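Local structure of Alpha/beta hydrolase fold-3 domain-containing protein (2QRU) at residues C101-G106 with D250-T255; G106-L111 with S198-S203; M38-K43 with L174-S179; Q112-L117 with K208-C213. The protein is of unknown function but has the alpha/beta-hydrolase fold and is probably a hydrolase that works through a nucleophilic serine. One frame throughout, in Å; residues are numbered along the deposited sequence. Where two conformers were deposited one is given.

Interaction 1. Residues C101-G106 with D250-T255; sequences CGRSAG and DFLKQT. With PO4 (phosphate ion), chain B.
Arg103 and Asp250 meet side-on: the guanidinium gives NE to one carboxylate oxygen and NH2 to the other, a salt bridge made of two hydrogen bonds. Arg103 NE lies 2.8 Å from Asp250 OD1, which sits close to the guanidinium plane and accepts on its syn lone pair. The second bond, Arg103 NH2 to Asp250 OD2 at 2.9 Å, is also on the syn side but tilted from both planes, the two flat groups being turned 45° against each other. Leu252 covers one guanidinium face with CB 3.8 Å above the plane, while its CD1 packs 3.7 Å from Arg103 CD. At the guanidinium edge, Lys253 CG comes within 3.4 Å of Arg103 NH2.

Arg103 spans the gap with CG anti to the backbone N (chi1 175°) and an extended chain. It ends strand 98-103 and is itself the first X of a Gly-X-Ser-X-Gly sequence (Gly102, Ser104, Gly106), which has the look of a nucleophile elbow. Ser104 has a positive phi of 54°, the strained backbone expected there, and its arrangement with His249 and Asp221 is consistent with a catalytic triad. The salt bridge therefore ties the elbow to the residue directly after the probable triad histidine. A phosphate ion, probably from the crystallisation liquor, accepts a hydrogen bond on O4 from Ala105 N at 3.2 Å and others from Gly36 N and Gly37 N, as an oxyanion hole would provide. One shell further out, Tyr131 OH bonds both Asp250 OD1 and Leu252 N, fixing the carboxylate and the short 3-10 turn together.

Interaction 2. Residues G106-L111 with S198-S203; sequences GGYLML and SAYALS
Helix 105-119, the helix that leaves the probable nucleophile elbow, is joined to the 198-203 loop by Tyr108 and Leu111, which face Tyr200 and Leu202. The polar half is a single short bond: the phenol of Tyr108 donates from OH to the backbone O of Tyr200 at 2.6 Å, in the carbonyl plane and on a lone pair. That oxygen also lies at the edge of the Tyr108 ring, so the bond continues the plane of the phenol. A chi1 of 174° swings the Tyr108 ring to the far side from its own N, and the hydroxyl arrives at the loop; the same OH rests 3.4 Å from Tyr200 CB. The Tyr200 ring itself turns away, onto Ile74 and Asp75 of helix 74-93.

One helical turn on, the apolar half takes over. Leu202 pushes its CD1 branch to 3.5 Å from Leu111 CB, against the base of that side chain. Behind the contact, the Tyr108 ring meets that of Tyr133, and a backbone bond ties Leu202 to Thr134. A buried tyrosine hydroxyl satisfied by a loop carbonyl, with a leucine pair one turn further along, here fastens a connecting loop to the helix that follows the probable nucleophile elbow, as in alpha/beta hydrolases.

Interaction 3. Residues M38-K43 with L174-S179; sequences MIYGTK and LLYHYS. With EDO (1,2-ethanediol), chain G.
Tyr176 takes the side chains of Ile39 and Tyr40 against one ring, and this is where the contact is tight. Ile39 brings CG1 to 3.7 Å from Tyr176 CD1, its side chain crossing that of the tyrosine at about a right angle. Along the other ring margin, Tyr40 CE1 lies 3.6 Å from Tyr176 CD2. The two aromatic planes stand 43° apart, a slanted meeting. Tyr40 gets its ring there with CG held between the backbone N and the carbonyl carbon (chi1 79°), which lays the ring along Tyr176. Leu175 adds a looser touch, its CD2 branch 4.2 Å from Ile39 CG2.

The 38-43 segment directly follows a His-Gly-Gly-Gly sequence, the oxyanion-hole motif of hormone-sensitive-lipase-like hydrolases. Helix 173-181 belongs to the long insertion between strands 127-130 and 213-218, where this fold commonly carries its lid. The contact thus lays a probable lid helix on the loop beyond the likely oxyanion hole, with the nearest atoms of the Tyr176 side chain and the bound phosphate about 4 Å apart.

Toward the Tyr40 hydroxyl the packing gives way to small molecules. One water bridges the helix and the loop, 2.6 Å from Tyr40 OH and 2.8 Å from His177 NE2, lying in the plane of the imidazole at its edge; Tyr176 CD2 lies over one face of that ring, toward its rim. Further along, an ethanediol, probably from the crystallisation liquor, accepts a hydrogen bond on O2 from Thr42 N at 3.0 Å and is also bonded to Asp45.

Interaction 4. Residues Q112-L117 with K208-C213; sequences QLTKQL and KTFPPC
Thr114 turns its methyl to the far side from its own backbone N, with OG1 left beside that nitrogen (chi1 -64°), and Phe210 swings its ring beside its backbone N (chi1 -84°); together these settings bring CG2 of Thr114 over the Phe210 ring. The result is a buried CH-pi contact of the alpha/beta-hydrolase fold, where helix 105-119 packs on the loop leading into strand 213-218. Thr114 CG2 stands 3.7 Å from the ring centroid and only 3° off the ring normal, so the methyl looks at all six carbons almost equally. Thr114 CB follows at 3.9 Å from Phe210 CE2, over the part of the ring farther from the loop.

The polar arm of the threonine is spent within its own helix: OG1 bonds the backbone O of Met110, leaving the methyl to face the aromatic. Pro211 closes in from the side, its CD 4.0 Å from the same Thr114 CG2. Leu127, at the start of strand 127-130, touches Thr114, Phe210 and Pro211, and a backbone bond joins it to Pro212, just before strand 213-218 begins. Lys115 contributes its root, while its long chain runs off toward Leu202. Its CB lies 4.0 Å from Phe210 CZ, and the closest approach of all is Lys115 N to Phe210 CZ, 3.7 Å, slanted to the ring.

How the interactions relate
Interactions 1, 2 and 4 use successive parts of one element, the end of strand 98-103 and helix 105-119. Interaction 1 is charged and partly buried at the probable active site; interaction 2 mixes a phenol bond with leucine packing; interaction 4, farther down the helix, makes no hydrogen bond across its segments and rests on a CH-pi contact. Interactions 2 and 4, with centres about 10 Å apart, merge: Leu202 packs on Lys115, and Phe210 CZ lies 3.3 Å from Leu111 O. Interaction 3 is the aromatic contact of the probable lid, buried except toward Tyr40. Met38 links it inward, touching Ala105 of interaction 1 and Tyr108 and Leu109 of interaction 2. Interactions 3 and 4 lie on opposite sides of the chain's centre.

Interaction 1. Residues C101-G106 with D250-T255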
# COMPACT_ATOMS: atom_id res chain seq x y z
N CYS A 101 -5.82 3.59 2.55
CA CYS A 101 -5.84 3.16 1.15
C CYS A 101 -4.44 2.69 0.79
O CYS A 101 -3.45 3.36 1.12
CB CYS A 101 -6.21 4.34 0.26
SG CYS A 101 -6.17 3.99 -1.55
N GLY A 102 -4.35 1.55 0.13
CA GLY A 102 -3.01 0.94 -0.16
C GLY A 102 -2.94 0.46 -1.60
O GLY A 102 -3.90 -0.14 -2.11
N ARG A 103 -1.78 0.68 -2.20
CA ARG A 103 -1.53 0.31 -3.59
C ARG A 103 -0.49 -0.84 -3.59
O ARG A 103 0.66 -0.62 -3.19
CB ARG A 103 -0.94 1.52 -4.29
CG ARG A 103 -0.51 1.25 -5.70
CD ARG A 103 -0.07 2.57 -6.38
NE ARG A 103 0.31 2.44 -7.77
CZ ARG A 103 0.56 3.52 -8.52
NH1 ARG A 103 0.41 4.72 -7.96
NH2 ARG A 103 0.92 3.41 -9.80
N SER A 104 -0.91 -2.02 -4.05
CA SER A 104 -0.04 -3.20 -4.15
C SER A 104 0.62 -3.53 -2.80
O SER A 104 -0.10 -3.86 -1.83
CB SER A 104 0.96 -3.05 -5.31
OG SER A 104 1.59 -4.31 -5.52
N ALA A 105 1.94 -3.38 -2.69
CA ALA A 105 2.56 -3.65 -1.38
C ALA A 105 1.92 -2.75 -0.31
O ALA A 105 1.84 -3.13 0.86
CB ALA A 105 4.06 -3.38 -1.45
N GLY A 106 1.53 -1.53 -0.69
CA GLY A 106 0.80 -0.64 0.23
C GLY A 106 -0.49 -1.27 0.77
O GLY A 106 -0.90 -0.97 1.89
N ASP A 250 -0.44 -3.00 -12.13
CA ASP A 250 -0.45 -1.70 -11.45
C ASP A 250 -1.33 -0.71 -12.19
O ASP A 250 -0.84 0.31 -12.69
CB ASP A 250 0.98 -1.14 -11.32
CG ASP A 250 1.07 0.05 -10.36
OD1 ASP A 250 0.20 0.24 -9.47
OD2 ASP A 250 2.03 0.82 -10.50
N PHE A 251 -2.62 -1.01 -12.27
CA PHE A 251 -3.44 -0.21 -13.20
C PHE A 251 -3.73 1.23 -12.76
O PHE A 251 -4.26 2.03 -13.56
CB PHE A 251 -4.71 -0.94 -13.65
CG PHE A 251 -5.64 -1.30 -12.52
CD1 PHE A 251 -6.43 -0.31 -11.96
CD2 PHE A 251 -5.74 -2.62 -12.04
CE1 PHE A 251 -7.33 -0.62 -10.92
CE2 PHE A 251 -6.65 -2.92 -11.02
CZ PHE A 251 -7.44 -1.93 -10.47
N LEU A 252 -3.32 1.60 -11.52
CA LEU A 252 -3.34 3.04 -11.14
C LEU A 252 -2.38 3.91 -11.99
O LEU A 252 -2.49 5.15 -12.00
CB LEU A 252 -3.08 3.26 -9.65
CG LEU A 252 -4.19 2.81 -8.68
CD1 LEU A 252 -3.63 2.96 -7.32
CD2 LEU A 252 -5.37 3.73 -8.85
N LYS A 253 -1.48 3.27 -12.73
CA LYS A 253 -0.63 3.99 -13.70
C LYS A 253 -1.42 4.47 -14.92
O LYS A 253 -0.96 5.37 -15.66
CB LYS A 253 0.51 3.11 -14.17
CG LYS A 253 1.55 2.82 -13.11
CD LYS A 253 2.75 2.14 -13.72
CE LYS A 253 2.36 0.79 -14.34
NZ LYS A 253 3.57 0.07 -14.82
N GLN A 254 -2.59 3.87 -15.12
CA GLN A 254 -3.42 4.16 -16.32
C GLN A 254 -4.82 4.65 -15.96
O GLN A 254 -5.82 4.03 -16.34
CB GLN A 254 -3.63 2.93 -17.21
CG GLN A 254 -2.44 2.13 -17.60
CD GLN A 254 -2.86 0.76 -18.12
OE1 GLN A 254 -2.42 -0.27 -17.61
NE2 GLN A 254 -3.74 0.75 -19.12
N THR A 255 -4.88 5.78 -15.27
CA THR A 255 -6.15 6.30 -14.76
C THR A 255 -7.11 6.77 -15.86
O THR A 255 -8.29 7.01 -15.60
CB THR A 255 -5.93 7.47 -13.79
OG1 THR A 255 -5.23 8.52 -14.47
CG2 THR A 255 -5.17 7.00 -12.57
P PO4 B . 4.14 -3.21 -6.46
O1 PO4 B . 3.68 -4.65 -6.62
O2 PO4 B . 5.54 -3.10 -7.04
O3 PO4 B . 3.27 -2.26 -7.29
O4 PO4 B . 4.06 -2.86 -4.98

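Interaction 2. Residues G106-L111 with S198-S203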
# COMPACT_ATOMS: atom_id res chain seq x y z
N GLY A 106 1.53 -1.53 -0.69
CA GLY A 106 0.80 -0.64 0.23
C GLY A 106 -0.49 -1.27 0.77
O GLY A 106 -0.90 -0.97 1.89
N GLY A 107 -1.16 -2.12 -0.02
CA GLY A 107 -2.36 -2.84 0.47
C GLY A 107 -2.00 -3.85 1.56
O GLY A 107 -2.72 -3.98 2.56
N TYR A 108 -0.91 -4.58 1.35
CA TYR A 108 -0.42 -5.51 2.37
C TYR A 108 -0.08 -4.72 3.66
O TYR A 108 -0.49 -5.12 4.79
CB TYR A 108 0.81 -6.23 1.83
CG TYR A 108 1.48 -7.10 2.88
CD1 TYR A 108 0.92 -8.31 3.28
CD2 TYR A 108 2.68 -6.70 3.48
CE1 TYR A 108 1.55 -9.13 4.28
CE2 TYR A 108 3.31 -7.50 4.46
CZ TYR A 108 2.74 -8.72 4.86
OH TYR A 108 3.31 -9.54 5.83
N LEU A 109 0.66 -3.63 3.50
CA LEU A 109 1.05 -2.79 4.63
C LEU A 109 -0.20 -2.27 5.35
O LEU A 109 -0.28 -2.36 6.57
CB LEU A 109 1.97 -1.65 4.17
CG LEU A 109 3.37 -2.08 3.71
CD1 LEU A 109 4.07 -0.82 3.13
CD2 LEU A 109 4.20 -2.78 4.84
N MSE A 110 -1.18 -1.80 4.59
CA MSE A 110 -2.43 -1.30 5.17
C MSE A 110 -3.14 -2.36 6.04
O MSE A 110 -3.62 -2.10 7.18
CB MSE A 110 -3.39 -0.88 4.05
CG MSE A 110 -4.85 -0.71 4.55
SE MSE A 110 -5.93 -0.24 2.97
CE MSE A 110 -6.08 -2.06 2.24
N LEU A 111 -3.20 -3.58 5.51
CA LEU A 111 -3.89 -4.65 6.22
C LEU A 111 -3.14 -5.08 7.48
O LEU A 111 -3.74 -5.28 8.55
CB LEU A 111 -4.15 -5.83 5.28
CG LEU A 111 -5.14 -5.48 4.15
CD1 LEU A 111 -5.08 -6.56 3.04
CD2 LEU A 111 -6.56 -5.32 4.69
N SER A 198 4.28 -17.74 8.43
CA SER A 198 2.98 -17.59 9.05
C SER A 198 2.89 -16.26 9.81
O SER A 198 1.81 -15.68 9.86
CB SER A 198 2.68 -18.77 9.98
OG SER A 198 3.74 -18.94 10.87
N ALA A 199 3.99 -15.77 10.38
CA ALA A 199 3.92 -14.49 11.13
C ALA A 199 3.57 -13.32 10.22
O ALA A 199 3.11 -12.28 10.70
CB ALA A 199 5.22 -14.20 11.86
N TYR A 200 3.78 -13.49 8.92
CA TYR A 200 3.58 -12.43 7.93
C TYR A 200 2.23 -12.53 7.25
O TYR A 200 1.91 -11.69 6.38
CB TYR A 200 4.70 -12.51 6.89
CG TYR A 200 6.06 -12.28 7.50
CD1 TYR A 200 6.78 -13.33 8.10
CD2 TYR A 200 6.63 -10.99 7.52
CE1 TYR A 200 8.02 -13.11 8.67
CE2 TYR A 200 7.89 -10.77 8.09
CZ TYR A 200 8.57 -11.84 8.67
OH TYR A 200 9.82 -11.63 9.25
N ALA A 201 1.45 -13.54 7.64
CA ALA A 201 0.14 -13.81 7.03
C ALA A 201 -1.01 -13.40 7.92
O ALA A 201 -0.97 -13.64 9.14
CB ALA A 201 0.04 -15.27 6.72
N LEU A 202 -2.06 -12.83 7.32
CA LEU A 202 -3.29 -12.53 8.04
C LEU A 202 -4.27 -13.67 7.84
O LEU A 202 -4.56 -14.05 6.70
CB LEU A 202 -3.89 -11.21 7.55
CG LEU A 202 -2.96 -10.01 7.79
CD1 LEU A 202 -3.41 -8.84 6.92
CD2 LEU A 202 -2.95 -9.64 9.26
N SER A 203 -4.79 -14.19 8.96
CA SER A 203 -5.79 -15.25 8.91
C SER A 203 -7.15 -14.72 8.50
O SER A 203 -7.45 -13.54 8.65
CB SER A 203 -5.94 -15.94 10.28
OG SER A 203 -6.41 -14.95 11.18

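Interaction 3. Residues M38-K43 with L174-S179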
# COMPACT_ATOMS: atom_id res chain seq x y z
N MSE A 38 7.70 -2.95 -1.49
CA MSE A 38 8.49 -2.66 -0.26
C MSE A 38 9.97 -2.57 -0.52
O MSE A 38 10.77 -2.68 0.42
CB MSE A 38 8.18 -3.67 0.86
CG MSE A 38 6.73 -3.51 1.34
SE MSE A 38 6.20 -4.99 2.55
CE MSE A 38 6.08 -6.42 1.20
N ILE A 39 10.34 -2.39 -1.79
CA ILE A 39 11.74 -2.18 -2.19
C ILE A 39 11.98 -0.82 -2.88
O ILE A 39 13.06 -0.22 -2.74
CB ILE A 39 12.27 -3.30 -3.13
CG1 ILE A 39 12.03 -4.72 -2.56
CG2 ILE A 39 13.73 -3.03 -3.53
CD1 ILE A 39 13.03 -5.21 -1.67
N TYR A 40 11.00 -0.35 -3.66
CA TYR A 40 11.14 0.95 -4.32
C TYR A 40 9.88 1.81 -4.16
O TYR A 40 8.92 1.39 -3.53
CB TYR A 40 11.55 0.78 -5.80
CG TYR A 40 10.44 0.41 -6.77
CD1 TYR A 40 9.98 -0.91 -6.90
CD2 TYR A 40 9.86 1.39 -7.59
CE1 TYR A 40 8.95 -1.24 -7.80
CE2 TYR A 40 8.83 1.08 -8.50
CZ TYR A 40 8.40 -0.23 -8.62
OH TYR A 40 7.38 -0.50 -9.52
N GLY A 41 9.94 3.03 -4.69
CA GLY A 41 8.72 3.83 -4.85
C GLY A 41 8.58 4.95 -3.84
O GLY A 41 9.48 5.18 -3.01
N THR A 42 7.43 5.62 -3.89
CA THR A 42 7.29 6.91 -3.26
C THR A 42 5.82 7.23 -3.02
O THR A 42 4.97 6.89 -3.84
CB THR A 42 7.93 8.00 -4.18
OG1 THR A 42 7.68 9.29 -3.64
CG2 THR A 42 7.36 7.93 -5.60
N LYS A 43 5.55 7.87 -1.88
CA LYS A 43 4.24 8.50 -1.59
C LYS A 43 3.78 9.40 -2.72
O LYS A 43 2.59 9.64 -2.89
CB LYS A 43 4.27 9.31 -0.29
CG LYS A 43 5.34 10.44 -0.22
CD LYS A 43 5.25 11.19 1.10
CE LYS A 43 6.36 12.30 1.20
NZ LYS A 43 7.72 11.69 1.05
N LEU A 174 14.86 -1.22 -10.43
CA LEU A 174 15.66 -2.35 -10.92
C LEU A 174 16.09 -3.32 -9.82
O LEU A 174 16.26 -4.51 -10.08
CB LEU A 174 16.89 -1.87 -11.71
CG LEU A 174 16.61 -1.19 -13.05
CD1 LEU A 174 17.87 -1.00 -13.88
CD2 LEU A 174 15.55 -1.95 -13.84
N LEU A 175 16.29 -2.80 -8.61
CA LEU A 175 16.74 -3.66 -7.50
C LEU A 175 15.63 -4.66 -7.17
O LEU A 175 15.89 -5.84 -6.92
CB LEU A 175 17.10 -2.82 -6.27
CG LEU A 175 17.73 -3.56 -5.09
CD1 LEU A 175 19.09 -4.16 -5.44
CD2 LEU A 175 17.85 -2.63 -3.90
N TYR A 176 14.40 -4.16 -7.19
CA TYR A 176 13.22 -4.98 -6.99
C TYR A 176 13.17 -6.12 -8.02
O TYR A 176 13.08 -7.30 -7.67
CB TYR A 176 11.98 -4.10 -7.07
CG TYR A 176 10.69 -4.86 -6.89
CD1 TYR A 176 10.46 -5.63 -5.75
CD2 TYR A 176 9.70 -4.80 -7.87
CE1 TYR A 176 9.24 -6.33 -5.58
CE2 TYR A 176 8.50 -5.51 -7.73
CZ TYR A 176 8.28 -6.26 -6.59
OH TYR A 176 7.08 -6.93 -6.48
N HIS A 177 13.24 -5.76 -9.30
CA HIS A 177 13.12 -6.76 -10.34
C HIS A 177 14.31 -7.70 -10.42
O HIS A 177 14.15 -8.88 -10.74
CB HIS A 177 12.74 -6.13 -11.66
CG HIS A 177 11.33 -5.66 -11.66
ND1 HIS A 177 10.28 -6.49 -11.96
CD2 HIS A 177 10.78 -4.47 -11.30
CE1 HIS A 177 9.14 -5.83 -11.83
NE2 HIS A 177 9.42 -4.60 -11.44
N TYR A 178 15.49 -7.18 -10.09
CA TYR A 178 16.68 -8.00 -9.93
C TYR A 178 16.47 -9.07 -8.84
O TYR A 178 16.74 -10.25 -9.07
CB TYR A 178 17.89 -7.12 -9.59
CG TYR A 178 19.19 -7.89 -9.39
CD1 TYR A 178 19.94 -8.30 -10.49
CD2 TYR A 178 19.67 -8.18 -8.12
CE1 TYR A 178 21.14 -9.00 -10.32
CE2 TYR A 178 20.87 -8.88 -7.94
CZ TYR A 178 21.60 -9.28 -9.05
OH TYR A 178 22.78 -9.97 -8.89
N SER A 179 15.95 -8.66 -7.68
CA SER A 179 15.80 -9.60 -6.57
C SER A 179 14.81 -10.70 -6.94
O SER A 179 15.02 -11.86 -6.60
CB SER A 179 15.41 -8.90 -5.26
OG SER A 179 14.08 -8.40 -5.27
C1 EDO G . 5.19 3.35 -8.25
O1 EDO G . 4.10 2.42 -8.07
C2 EDO G . 6.07 3.22 -7.00
O2 EDO G . 5.87 4.22 -5.99
O HOH W 1 7.39 -2.88 -10.62

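Interaction 4. Residues Q112-L117 with K208-C213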
# COMPACT_ATOMS: atom_id res chain seq x y z
N GLN A 112 -1.80 -5.15 7.38
CA GLN A 112 -0.99 -5.44 8.55
C GLN A 112 -1.13 -4.31 9.58
O GLN A 112 -1.31 -4.59 10.76
CB GLN A 112 0.49 -5.63 8.17
CG GLN A 112 0.75 -6.92 7.39
CD GLN A 112 0.70 -8.17 8.29
OE1 GLN A 112 0.69 -8.08 9.51
NE2 GLN A 112 0.62 -9.35 7.65
N LEU A 113 -1.09 -3.07 9.13
CA LEU A 113 -1.23 -1.92 10.06
C LEU A 113 -2.58 -2.00 10.77
O LEU A 113 -2.68 -1.82 12.00
CB LEU A 113 -1.13 -0.62 9.25
CG LEU A 113 -1.36 0.67 10.03
CD1 LEU A 113 -0.39 0.82 11.22
CD2 LEU A 113 -1.22 1.84 9.09
N THR A 114 -3.62 -2.32 10.00
CA THR A 114 -4.97 -2.41 10.58
C THR A 114 -5.01 -3.36 11.77
O THR A 114 -5.52 -3.02 12.83
CB THR A 114 -6.00 -2.80 9.51
OG1 THR A 114 -6.05 -1.76 8.53
CG2 THR A 114 -7.39 -2.93 10.16
N LYS A 115 -4.44 -4.54 11.60
CA LYS A 115 -4.38 -5.51 12.71
C LYS A 115 -3.72 -4.89 13.95
O LYS A 115 -4.21 -5.01 15.10
CB LYS A 115 -3.63 -6.74 12.24
CG LYS A 115 -3.48 -7.80 13.36
CD LYS A 115 -2.53 -8.89 12.88
CE LYS A 115 -2.27 -9.91 13.96
NZ LYS A 115 -3.53 -10.51 14.47
N GLN A 116 -2.59 -4.22 13.73
CA GLN A 116 -1.86 -3.58 14.84
C GLN A 116 -2.64 -2.44 15.49
O GLN A 116 -2.63 -2.31 16.72
CB GLN A 116 -0.49 -3.11 14.40
CG GLN A 116 0.40 -4.26 14.07
CD GLN A 116 0.40 -5.32 15.18
OE1 GLN A 116 0.59 -5.00 16.36
NE2 GLN A 116 0.18 -6.58 14.80
N LEU A 117 -3.28 -1.63 14.66
CA LEU A 117 -4.13 -0.51 15.14
C LEU A 117 -5.32 -0.95 16.00
O LEU A 117 -5.66 -0.27 16.98
CB LEU A 117 -4.58 0.39 13.99
CG LEU A 117 -3.47 1.14 13.24
CD1 LEU A 117 -4.09 2.08 12.20
CD2 LEU A 117 -2.56 1.93 14.20
N LYS A 208 -11.90 -11.17 9.29
CA LYS A 208 -13.32 -11.08 9.70
C LYS A 208 -13.60 -9.98 10.72
O LYS A 208 -14.75 -9.56 10.86
CB LYS A 208 -13.84 -12.44 10.19
CG LYS A 208 -14.02 -13.39 9.04
CD LYS A 208 -14.49 -14.77 9.51
CE LYS A 208 -14.59 -15.68 8.29
NZ LYS A 208 -15.01 -17.03 8.71
N THR A 209 -12.57 -9.54 11.44
CA THR A 209 -12.67 -8.45 12.41
C THR A 209 -12.43 -7.04 11.81
O THR A 209 -12.59 -6.03 12.53
CB THR A 209 -11.68 -8.61 13.57
OG1 THR A 209 -10.36 -8.28 13.14
CG2 THR A 209 -11.73 -10.02 14.16
N PHE A 210 -12.09 -6.98 10.52
CA PHE A 210 -11.67 -5.71 9.90
C PHE A 210 -12.88 -4.84 9.51
O PHE A 210 -14.00 -5.37 9.30
CB PHE A 210 -10.78 -5.98 8.66
CG PHE A 210 -9.32 -6.21 8.99
CD1 PHE A 210 -8.90 -6.53 10.29
CD2 PHE A 210 -8.36 -6.15 7.97
CE1 PHE A 210 -7.52 -6.77 10.56
CE2 PHE A 210 -7.00 -6.38 8.23
CZ PHE A 210 -6.58 -6.69 9.53
N PRO A 211 -12.65 -3.52 9.37
CA PRO A 211 -13.70 -2.61 8.90
C PRO A 211 -13.93 -2.75 7.37
O PRO A 211 -13.09 -3.32 6.67
CB PRO A 211 -13.12 -1.22 9.19
CG PRO A 211 -11.66 -1.37 9.19
CD PRO A 211 -11.37 -2.82 9.61
N PRO A 212 -15.04 -2.16 6.84
CA PRO A 212 -15.39 -2.37 5.43
C PRO A 212 -14.32 -1.97 4.46
O PRO A 212 -13.65 -0.93 4.62
CB PRO A 212 -16.63 -1.49 5.22
CG PRO A 212 -17.26 -1.53 6.64
CD PRO A 212 -16.04 -1.34 7.51
N CYS A 213 -14.17 -2.80 3.44
CA CYS A 213 -13.12 -2.61 2.48
C CYS A 213 -13.67 -2.58 1.04
O CYS A 213 -14.59 -3.40 0.69
CB CYS A 213 -12.10 -3.74 2.67
SG CYS A 213 -10.74 -3.64 1.44